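Local structure of glycoside hydrolase family 31 (Trueperella pyogenes, 5I0F) at residues Y424-W430 / H471-L477; G413-K417 / L435-L439; E10-A14 / D193-F197. The protein degrades the cyclic glucan cycloalternan, probably by a retaining hydrolysis that passes through a covalent glycosyl-enzyme intermediate. All blocks are in the same frame, centred on the assembly; numbering follows the deposited sequence.

Contact 1. Residues Y424-W430 / H471-L477. With GLC (alpha-D-glucopyranose), chain B; BGC (beta-D-glucopyranose), chain C.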
loop_
_atom_site.group_PDB
_atom_site.type_symbol
_atom_site.label_atom_id
_atom_site.label_comp_id
_atom_site.label_asym_id
_atom_site.label_seq_id
_atom_site.Cartn_x
_atom_site.Cartn_y
_atom_site.Cartn_z
ATOM N N TYR A 424 -7.063 -18.443 -9.530
ATOM C CA TYR A 424 -7.285 -17.795 -8.243
ATOM C C TYR A 424 -8.519 -16.911 -8.354
ATOM O O TYR A 424 -8.643 -16.135 -9.307
ATOM C CB TYR A 424 -6.055 -16.962 -7.810
ATOM C CG TYR A 424 -6.280 -16.115 -6.544
ATOM C CD1 TYR A 424 -6.455 -16.716 -5.295
ATOM C CD2 TYR A 424 -6.324 -14.706 -6.610
ATOM C CE1 TYR A 424 -6.650 -15.952 -4.134
ATOM C CE2 TYR A 424 -6.529 -13.931 -5.467
ATOM C CZ TYR A 424 -6.693 -14.552 -4.234
ATOM O OH TYR A 424 -6.912 -13.789 -3.114
ATOM N N LYS A 425 -9.439 -17.048 -7.406
ATOM C CA LYS A 425 -10.593 -16.147 -7.292
ATOM C C LYS A 425 -10.393 -15.252 -6.082
ATOM O O LYS A 425 -10.192 -15.754 -4.968
ATOM C CB LYS A 425 -11.890 -16.927 -7.134
ATOM C CG LYS A 425 -12.171 -17.910 -8.253
ATOM C CD LYS A 425 -12.449 -17.186 -9.555
ATOM C CE LYS A 425 -12.777 -18.161 -10.687
ATOM N NZ LYS A 425 -13.806 -19.173 -10.348
ATOM N N ASN A 426 -10.437 -13.932 -6.291
ATOM C CA ASN A 426 -10.065 -12.994 -5.233
ATOM C C ASN A 426 -10.819 -13.248 -3.928
ATOM O O ASN A 426 -12.041 -13.303 -3.932
ATOM C CB ASN A 426 -10.254 -11.545 -5.702
ATOM C CG ASN A 426 -9.903 -10.533 -4.642
ATOM O OD1 ASN A 426 -9.073 -10.788 -3.764
ATOM N ND2 ASN A 426 -10.525 -9.362 -4.720
ATOM N N ARG A 427 -10.062 -13.422 -2.834
ATOM C CA ARG A 427 -10.614 -13.701 -1.506
ATOM C C ARG A 427 -10.993 -12.462 -0.707
ATOM O O ARG A 427 -11.602 -12.578 0.347
ATOM C CB ARG A 427 -9.632 -14.546 -0.691
ATOM C CG ARG A 427 -9.412 -15.933 -1.304
ATOM C CD ARG A 427 -8.374 -16.717 -0.522
ATOM N NE ARG A 427 -7.901 -17.906 -1.244
ATOM C CZ ARG A 427 -6.977 -18.752 -0.791
ATOM N NH1 ARG A 427 -6.428 -18.591 0.411
ATOM N NH2 ARG A 427 -6.614 -19.791 -1.541
ATOM N N GLY A 428 -10.604 -11.296 -1.209
ATOM C CA GLY A 428 -10.845 -10.042 -0.556
ATOM C C GLY A 428 -12.276 -9.577 -0.699
ATOM O O GLY A 428 -13.113 -10.198 -1.365
ATOM N N TRP A 429 -12.522 -8.435 -0.075
ATOM C CA TRP A 429 -13.854 -7.851 0.007
ATOM C C TRP A 429 -14.142 -6.965 -1.219
ATOM O O TRP A 429 -15.276 -6.882 -1.655
ATOM C CB TRP A 429 -14.002 -7.041 1.321
ATOM C CG TRP A 429 -12.937 -5.985 1.523
ATOM C CD1 TRP A 429 -12.968 -4.695 1.073
ATOM C CD2 TRP A 429 -11.676 -6.143 2.208
ATOM N NE1 TRP A 429 -11.797 -4.033 1.436
ATOM C CE2 TRP A 429 -10.997 -4.891 2.141
ATOM C CE3 TRP A 429 -11.057 -7.214 2.877
ATOM C CZ2 TRP A 429 -9.724 -4.684 2.703
ATOM C CZ3 TRP A 429 -9.783 -6.999 3.463
ATOM C CH2 TRP A 429 -9.136 -5.741 3.360
ATOM N N TRP A 430 -13.113 -6.331 -1.777
ATOM C CA TRP A 430 -13.266 -5.436 -2.942
ATOM C C TRP A 430 -13.030 -6.244 -4.212
ATOM O O TRP A 430 -12.009 -6.921 -4.319
ATOM C CB TRP A 430 -12.227 -4.332 -2.819
ATOM C CG TRP A 430 -12.374 -3.120 -3.691
ATOM C CD1 TRP A 430 -13.519 -2.436 -3.989
ATOM C CD2 TRP A 430 -11.300 -2.401 -4.301
ATOM N NE1 TRP A 430 -13.221 -1.354 -4.788
ATOM C CE2 TRP A 430 -11.870 -1.306 -4.995
ATOM C CE3 TRP A 430 -9.913 -2.589 -4.349
ATOM C CZ2 TRP A 430 -11.097 -0.395 -5.719
ATOM C CZ3 TRP A 430 -9.138 -1.681 -5.056
ATOM C CH2 TRP A 430 -9.733 -0.597 -5.741
ATOM N N HIS A 471 -4.318 -8.072 -3.577
ATOM C CA HIS A 471 -5.461 -8.993 -3.554
ATOM C C HIS A 471 -5.103 -10.473 -3.372
ATOM O O HIS A 471 -5.982 -11.293 -3.060
ATOM C CB HIS A 471 -6.261 -8.842 -4.855
ATOM C CG HIS A 471 -6.391 -7.419 -5.311
ATOM N ND1 HIS A 471 -7.186 -6.503 -4.655
ATOM C CD2 HIS A 471 -5.796 -6.751 -6.322
ATOM C CE1 HIS A 471 -7.082 -5.332 -5.248
ATOM N NE2 HIS A 471 -6.250 -5.457 -6.267
ATOM N N ALA A 472 -3.836 -10.830 -3.571
ATOM C CA ALA A 472 -3.431 -12.257 -3.564
ATOM C C ALA A 472 -3.214 -12.717 -2.141
ATOM O O ALA A 472 -2.280 -12.242 -1.487
ATOM C CB ALA A 472 -2.153 -12.458 -4.359
ATOM N N TRP A 473 -4.067 -13.631 -1.669
ATOM C CA TRP A 473 -3.886 -14.289 -0.385
ATOM C C TRP A 473 -3.807 -15.793 -0.633
ATOM O O TRP A 473 -4.669 -16.358 -1.296
ATOM C CB TRP A 473 -5.056 -14.028 0.553
ATOM C CG TRP A 473 -5.332 -12.608 0.968
ATOM C CD1 TRP A 473 -4.488 -11.523 0.904
ATOM C CD2 TRP A 473 -6.540 -12.134 1.544
ATOM N NE1 TRP A 473 -5.126 -10.399 1.385
ATOM C CE2 TRP A 473 -6.388 -10.754 1.785
ATOM C CE3 TRP A 473 -7.749 -12.743 1.875
ATOM C CZ2 TRP A 473 -7.402 -9.983 2.359
ATOM C CZ3 TRP A 473 -8.759 -11.975 2.443
ATOM C CH2 TRP A 473 -8.580 -10.603 2.664
ATOM N N GLY A 474 -2.795 -16.443 -0.070
ATOM C CA GLY A 474 -2.633 -17.891 -0.195
ATOM C C GLY A 474 -1.166 -18.195 -0.357
ATOM O O GLY A 474 -0.555 -17.805 -1.359
ATOM N N SER A 475 -0.587 -18.882 0.617
ATOM C CA SER A 475 0.832 -19.201 0.565
ATOM C C SER A 475 1.174 -20.167 -0.589
ATOM O O SER A 475 2.316 -20.191 -1.043
ATOM C CB SER A 475 1.282 -19.800 1.914
ATOM O OG SER A 475 0.747 -21.111 2.045
ATOM N N ASP A 476 0.181 -20.931 -1.061
ATOM C CA ASP A 476 0.387 -21.996 -2.056
ATOM C C ASP A 476 -0.140 -21.640 -3.451
ATOM O O ASP A 476 -0.189 -22.499 -4.332
ATOM C CB ASP A 476 -0.206 -23.330 -1.585
ATOM C CG ASP A 476 -1.600 -23.188 -0.947
ATOM O OD1 ASP A 476 -2.156 -22.040 -0.810
ATOM O OD2 ASP A 476 -2.123 -24.253 -0.533
ATOM N N LEU A 477 -0.493 -20.369 -3.667
ATOM C CA LEU A 477 -0.824 -19.897 -5.009
ATOM C C LEU A 477 0.379 -20.146 -5.936
ATOM O O LEU A 477 1.491 -20.274 -5.456
ATOM C CB LEU A 477 -1.213 -18.414 -4.988
ATOM C CG LEU A 477 -2.417 -17.990 -4.126
ATOM C CD1 LEU A 477 -2.742 -16.523 -4.386
ATOM C CD2 LEU A 477 -3.636 -18.861 -4.331
HETATM C C1 GLC B . -13.537 1.780 -1.122
HETATM C C2 GLC B . -12.355 2.693 -1.457
HETATM C C3 GLC B . -11.347 1.964 -2.336
HETATM C C4 GLC B . -10.887 0.695 -1.634
HETATM C C5 GLC B . -12.128 -0.163 -1.375
HETATM C C6 GLC B . -11.810 -1.484 -0.695
HETATM O O2 GLC B . -12.836 3.878 -2.098
HETATM O O3 GLC B . -10.225 2.825 -2.591
HETATM O O4 GLC B . -9.912 0.002 -2.440
HETATM O O5 GLC B . -13.077 0.550 -0.558
HETATM O O6 GLC B . -11.429 -1.304 0.678
HETATM C C2 BGC C . -8.218 4.104 -4.465
HETATM C C3 BGC C . -9.096 5.369 -4.488
HETATM C C4 BGC C . -10.038 5.306 -5.685
HETATM C C5 BGC C . -10.859 4.007 -5.672
HETATM C C6 BGC C . -11.630 3.890 -6.981
HETATM C C1 BGC C . -8.638 2.892 -5.336
HETATM O O2 BGC C . -7.395 3.856 -3.308
HETATM O O3 BGC C . -8.276 6.540 -4.531
HETATM O O4 BGC C . -10.921 6.444 -5.689
HETATM O O5 BGC C . -10.068 2.807 -5.478
HETATM O O6 BGC C . -12.575 2.817 -6.919
HETATM O O HOH W 1 -9.419 -7.004 -3.110
HETATM O O HOH W 2 -4.777 -21.915 -1.588
#

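Contact 2. Residues G413-K417 / L435-L439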
loop_
_atom_site.group_PDB
_atom_site.type_symbol
_atom_site.label_atom_id
_atom_site.label_comp_id
_atom_site.label_asym_id
_atom_site.label_seq_id
_atom_site.Cartn_x
_atom_site.Cartn_y
_atom_site.Cartn_z
ATOM N N GLY A 413 -3.486 -18.642 -20.013
ATOM C CA GLY A 413 -2.632 -19.159 -18.968
ATOM C C GLY A 413 -2.099 -18.098 -18.010
ATOM O O GLY A 413 -1.670 -18.443 -16.921
ATOM N N HIS A 414 -2.176 -16.816 -18.372
ATOM C CA HIS A 414 -1.566 -15.754 -17.601
ATOM C C HIS A 414 -2.479 -15.285 -16.463
ATOM O O HIS A 414 -2.755 -14.078 -16.337
ATOM C CB HIS A 414 -1.178 -14.576 -18.520
ATOM C CG HIS A 414 -0.267 -14.958 -19.649
ATOM N ND1 HIS A 414 0.909 -15.651 -19.458
ATOM C CD2 HIS A 414 -0.353 -14.728 -20.982
ATOM C CE1 HIS A 414 1.503 -15.840 -20.623
ATOM N NE2 HIS A 414 0.766 -15.277 -21.563
ATOM N N VAL A 415 -2.877 -16.221 -15.591
ATOM C CA VAL A 415 -3.687 -15.908 -14.397
ATOM C C VAL A 415 -3.019 -16.504 -13.183
ATOM O O VAL A 415 -2.477 -17.609 -13.261
ATOM C CB VAL A 415 -5.139 -16.475 -14.449
ATOM C CG1 VAL A 415 -6.002 -15.645 -15.353
ATOM C CG2 VAL A 415 -5.173 -17.960 -14.860
ATOM N N VAL A 416 -3.045 -15.801 -12.059
ATOM C CA VAL A 416 -2.614 -16.420 -10.782
ATOM C C VAL A 416 -3.481 -17.675 -10.523
ATOM O O VAL A 416 -4.696 -17.639 -10.721
ATOM C CB VAL A 416 -2.682 -15.439 -9.599
ATOM C CG1 VAL A 416 -2.179 -16.097 -8.313
ATOM C CG2 VAL A 416 -1.835 -14.200 -9.908
ATOM N N LYS A 417 -2.850 -18.776 -10.113
ATOM C CA LYS A 417 -3.557 -20.046 -9.919
ATOM C C LYS A 417 -3.612 -20.521 -8.480
ATOM O O LYS A 417 -2.724 -20.248 -7.706
ATOM C CB LYS A 417 -2.917 -21.104 -10.814
ATOM C CG LYS A 417 -3.260 -20.830 -12.262
ATOM C CD LYS A 417 -2.498 -21.677 -13.255
ATOM C CE LYS A 417 -2.706 -21.101 -14.643
ATOM N NZ LYS A 417 -2.519 -22.152 -15.652
ATOM N N LEU A 435 -10.775 -12.569 -11.118
ATOM C CA LEU A 435 -9.533 -13.220 -11.557
ATOM C C LEU A 435 -8.393 -12.241 -11.361
ATOM O O LEU A 435 -8.607 -11.023 -11.358
ATOM C CB LEU A 435 -9.598 -13.567 -13.035
ATOM C CG LEU A 435 -10.744 -14.472 -13.471
ATOM C CD1 LEU A 435 -10.859 -14.467 -14.983
ATOM C CD2 LEU A 435 -10.504 -15.865 -12.955
ATOM N N MET A 436 -7.184 -12.775 -11.200
ATOM C CA MET A 436 -6.011 -11.942 -11.029
ATOM C C MET A 436 -4.982 -12.276 -12.111
ATOM O O MET A 436 -4.496 -13.401 -12.162
ATOM C CB MET A 436 -5.467 -12.158 -9.611
ATOM C CG MET A 436 -4.473 -11.130 -9.138
ATOM S SD MET A 436 -4.230 -11.225 -7.326
ATOM C CE MET A 436 -3.181 -9.800 -7.132
ATOM N N PRO A 437 -4.648 -11.306 -12.990
ATOM C CA PRO A 437 -3.666 -11.615 -14.020
ATOM C C PRO A 437 -2.304 -11.900 -13.414
ATOM O O PRO A 437 -1.927 -11.315 -12.358
ATOM C CB PRO A 437 -3.612 -10.338 -14.883
ATOM C CG PRO A 437 -4.060 -9.241 -13.962
ATOM C CD PRO A 437 -5.038 -9.884 -13.009
ATOM N N ASP A 438 -1.584 -12.799 -14.070
ATOM C CA ASP A 438 -0.243 -13.183 -13.648
ATOM C C ASP A 438 0.721 -12.236 -14.334
ATOM O O ASP A 438 0.945 -12.336 -15.529
ATOM C CB ASP A 438 0.054 -14.648 -14.008
ATOM C CG ASP A 438 1.309 -15.165 -13.342
ATOM O OD1 ASP A 438 2.209 -14.347 -13.104
ATOM O OD2 ASP A 438 1.419 -16.386 -13.056
ATOM N N LEU A 439 1.273 -11.316 -13.556
ATOM C CA LEU A 439 2.172 -10.305 -14.068
ATOM C C LEU A 439 3.616 -10.628 -13.693
ATOM O O LEU A 439 4.477 -9.740 -13.729
ATOM C CB LEU A 439 1.725 -8.925 -13.532
ATOM C CG LEU A 439 0.255 -8.549 -13.813
ATOM C CD1 LEU A 439 -0.098 -7.216 -13.162
ATOM C CD2 LEU A 439 -0.039 -8.480 -15.309
HETATM O O HOH W 3 -6.720 -15.567 -11.161
#

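Contact 3. Residues E10-A14 / D193-F197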
loop_
_atom_site.group_PDB
_atom_site.type_symbol
_atom_site.label_atom_id
_atom_site.label_comp_id
_atom_site.label_asym_id
_atom_site.label_seq_id
_atom_site.Cartn_x
_atom_site.Cartn_y
_atom_site.Cartn_z
ATOM N N GLU A 10 -6.547 -16.957 4.735
ATOM C CA GLU A 10 -5.168 -16.414 4.631
ATOM C C GLU A 10 -5.170 -14.887 4.465
ATOM O O GLU A 10 -4.316 -14.306 3.790
ATOM C CB GLU A 10 -4.314 -17.140 3.581
ATOM C CG GLU A 10 -4.201 -18.632 3.887
ATOM C CD GLU A 10 -3.351 -19.402 2.890
ATOM O OE1 GLU A 10 -2.100 -19.378 3.003
ATOM O OE2 GLU A 10 -3.926 -20.037 1.978
ATOM N N HIS A 11 -6.146 -14.252 5.096
ATOM C CA HIS A 11 -6.091 -12.810 5.401
ATOM C C HIS A 11 -4.869 -12.673 6.345
ATOM O O HIS A 11 -4.757 -13.425 7.289
ATOM C CB HIS A 11 -7.422 -12.408 6.057
ATOM C CG HIS A 11 -7.570 -10.950 6.376
ATOM N ND1 HIS A 11 -6.697 -10.286 7.195
ATOM C CD2 HIS A 11 -8.562 -10.069 6.103
ATOM C CE1 HIS A 11 -7.077 -9.025 7.332
ATOM N NE2 HIS A 11 -8.220 -8.871 6.689
ATOM N N PRO A 12 -3.939 -11.726 6.092
ATOM C CA PRO A 12 -2.719 -11.727 6.936
ATOM C C PRO A 12 -2.903 -11.399 8.417
ATOM O O PRO A 12 -2.000 -11.662 9.210
ATOM C CB PRO A 12 -1.809 -10.698 6.258
ATOM C CG PRO A 12 -2.700 -9.887 5.376
ATOM C CD PRO A 12 -3.805 -10.815 4.945
ATOM N N TYR A 13 -4.029 -10.793 8.786
ATOM C CA TYR A 13 -4.298 -10.402 10.156
ATOM C C TYR A 13 -5.573 -10.991 10.775
ATOM O O TYR A 13 -5.971 -10.570 11.846
ATOM C CB TYR A 13 -4.348 -8.870 10.220
ATOM C CG TYR A 13 -3.071 -8.186 9.770
ATOM C CD1 TYR A 13 -1.912 -8.195 10.565
ATOM C CD2 TYR A 13 -3.021 -7.490 8.555
ATOM C CE1 TYR A 13 -0.746 -7.553 10.151
ATOM C CE2 TYR A 13 -1.867 -6.850 8.137
ATOM C CZ TYR A 13 -0.726 -6.884 8.920
ATOM O OH TYR A 13 0.403 -6.215 8.447
ATOM N N ALA A 14 -6.210 -11.957 10.116
ATOM C CA ALA A 14 -7.472 -12.492 10.610
ATOM C C ALA A 14 -7.527 -13.982 10.329
ATOM O O ALA A 14 -6.894 -14.480 9.384
ATOM C CB ALA A 14 -8.652 -11.795 9.971
ATOM N N ASP A 193 5.224 -5.707 11.201
ATOM C CA ASP A 193 5.572 -6.702 10.203
ATOM C C ASP A 193 5.596 -6.042 8.828
ATOM O O ASP A 193 5.276 -4.853 8.712
ATOM C CB ASP A 193 4.635 -7.952 10.297
ATOM C CG ASP A 193 3.198 -7.712 9.796
ATOM O OD1 ASP A 193 2.732 -6.558 9.652
ATOM O OD2 ASP A 193 2.509 -8.731 9.522
ATOM N N SER A 194 6.059 -6.786 7.833
ATOM C CA SER A 194 6.123 -6.338 6.462
ATOM C C SER A 194 5.417 -7.337 5.559
ATOM O O SER A 194 6.021 -8.339 5.112
ATOM C CB SER A 194 7.580 -6.095 6.030
ATOM O OG SER A 194 8.032 -4.877 6.652
ATOM N N VAL A 195 4.127 -7.062 5.338
ATOM C CA VAL A 195 3.261 -7.822 4.442
ATOM C C VAL A 195 2.370 -6.817 3.720
ATOM O O VAL A 195 1.827 -5.905 4.341
ATOM C CB VAL A 195 2.442 -8.913 5.186
ATOM C CG1 VAL A 195 1.465 -8.345 6.213
ATOM C CG2 VAL A 195 1.694 -9.802 4.196
ATOM N N VAL A 196 2.250 -6.962 2.408
ATOM C CA VAL A 196 1.433 -6.040 1.631
ATOM C C VAL A 196 -0.026 -6.270 2.078
ATOM O O VAL A 196 -0.490 -7.414 2.165
ATOM C CB VAL A 196 1.615 -6.286 0.134
ATOM C CG1 VAL A 196 0.593 -5.523 -0.678
ATOM C CG2 VAL A 196 3.045 -5.948 -0.290
ATOM N N PHE A 197 -0.721 -5.197 2.436
ATOM C CA PHE A 197 -2.113 -5.326 2.914
ATOM C C PHE A 197 -2.910 -4.072 2.627
ATOM O O PHE A 197 -2.373 -2.952 2.708
ATOM C CB PHE A 197 -2.152 -5.639 4.421
ATOM C CG PHE A 197 -3.543 -5.744 4.972
ATOM C CD1 PHE A 197 -4.354 -6.810 4.617
ATOM C CD2 PHE A 197 -4.065 -4.778 5.790
ATOM C CE1 PHE A 197 -5.643 -6.927 5.102
ATOM C CE2 PHE A 197 -5.366 -4.880 6.276
ATOM C CZ PHE A 197 -6.169 -5.952 5.917
HETATM O O HOH W 4 0.528 -4.280 6.513
#

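Contact 1. Residues Y424-W430 / H471-L477
Tyr424 reaches across from the loop 424-430 to the backbone of 471-477, and its course sets the pattern of the contact. From CB the side chain leaves with CG anti to the backbone N (chi1 173°), which brings one face of the ring onto Leu477. CD1 packs on Leu477 CD2 at 3.7 Å, while Leu477 CD1 sits over that face as a CH-pi partner. CE1 then passes Trp473 O at 3.5 Å. At the tip, OH donates to His471 O over 2.7 Å, in the carbonyl plane, and accepts from the backbone N of Arg427. The phenol is therefore held at its end from both loops.

Arg427 packs CB against the benzo ring of Trp473, 3.7 Å from CE3, and runs out extended so that one face of its guanidinium covers Trp473 O. That contact is not a hydrogen bond. The charge is met instead by Glu418 and Glu10, with Ile9 O also taking a bond from NH1, and a water accepts from NH2 and donates to Asp476 OD1. Asn426 forms an Asx turn, its OD1 accepting from Gly428 N, and another water joins its ND2 to His471 ND1 (2.8 Å from the water).

Beyond the turn, Trp429 and Trp473 cross at about a right angle, Trp429 CZ3 lying 3.9 Å from Trp473 CH2. Trp429 NE1 gives an almost straight bond (171°) to O6 of the alpha-glucose, 2.9 Å away, which lies in its ring plane. Trp430 instead offers a face to O4 of that sugar, 3.2 Å from Trp430 CZ3, and its CE3 side borders His471 CE1. The chemistry thus grades from a tyrosine-to-backbone bond and a water-bridged arginine to sugar recognition, with Trp473 and His471 a second shell behind the pocket tryptophans.

Contact 2. Residues G413-K417 / L435-L439
Val416 turns CG1 anti to its nitrogen (chi1 -178°), which leaves CG2 facing Met436 CG at 4.1 Å, and a similar first torsion in Asp438 (-168°) directs the carboxylate toward the hydroxyl of Ser440 and the backbone N of Glu480, to both of which it is hydrogen-bonded. The motif is a single antiparallel beta bridge between two parts of the long loop that joins helix 400-412 to helix 442-450 of the TIM barrel.

Val415 and Pro437 face each other as a non-hydrogen-bonded pair, their CA atoms 4.3 Å apart, a position in which the proline needs no N-H. The bonds flank them: Asp438 N donates to His414 O, 2.9 Å away, and Val416 N donates to Met436 O at 2.8 Å. The same two carbonyl oxygens also receive CA-H contacts from Pro437 and Val415.

Gly413, with positive phi, ends the preceding helix, and His414 centres an inverse gamma turn that swings the chain into the bridge. The backbone path brings Asp438 CB to 3.6 Å from His414 C. His414 ND1 is hydrogen-bonded to the Glu480 carboxylate through OE1, whereas Met436 turns its thioether end away toward Ala472 and Tyr492. Beside the bridge, a water accepts from Met436 N at 2.8 Å and lies 2.9 Å from Val416 O.

Contact 3. Residues E10-A14 / D193-F197
His11 opens the contact by bringing its CE1 within 3.4 Å of Phe197 CE1, the two rings meeting obliquely with their planes at 52°. It is the first residue of a type I beta turn that ends at Ala14. With CG anti to the backbone N (chi1 -177°) the imidazole folds back over the turn, and ND1 accepts from Tyr13 N in the ring plane, at 3.1 Å, which fixes the ring's rotation.

Pro12 follows with a purely apolar contact. Its CG lies 3.6 Å from Phe197 CD1, and its CB rests on Val195 CG1.

Tyr13 does the most. Its ring edge, through CD2 and CE2, points at the face of Phe197 in a T-shaped pair with planes 81° apart, CE2 coming to 3.7 Å from Phe197 CG. The hydroxyl donates to Asp193 OD1 in a short bond of 2.6 Å, using the syn lone pair of the carboxylate. A water adds a second bond, donating to the same OH at 2.7 Å and probably to Val195 O. Val195 CG1 presses close beside the hydroxyl.

Arg235 ties the pieces together, pairing with Asp193 OD2, bonding Pro12 O and forming a cation-pi contact with Tyr13. The N-terminal turn lies between helix 66-72, whose Leu71 and Leu72 meet His11, and the end of strand 191-194 with the loop that follows it. That strand is the outermost of a six-stranded antiparallel sheet, next to strand 236-240, and Trp473 of the barrel domain touches both His11 and Pro12.

How the contacts relate
Contacts 1 and 2 are buried and share the TIM-barrel domain; contact 2 lies within the loop after helix 400-412, and contact 1 joins that loop to the one following strand 463-466. They meet where Tyr424 N reaches Val416 O. Contact 3, only partly buried, ties the N-terminal turn to an edge strand and reaches contact 1 through Glu10, which pairs with Arg427 and Ser475, and through His11 and Trp473. Contact 2 does not touch it. Backbone bonds dominate contact 2, aromatic packing and a tyrosine-carboxylate bond contact 3, while contact 1 combines a tyrosine-to-backbone bond, water bridges and aromatic packing, and alone of the three holds pocket residues on the glycan.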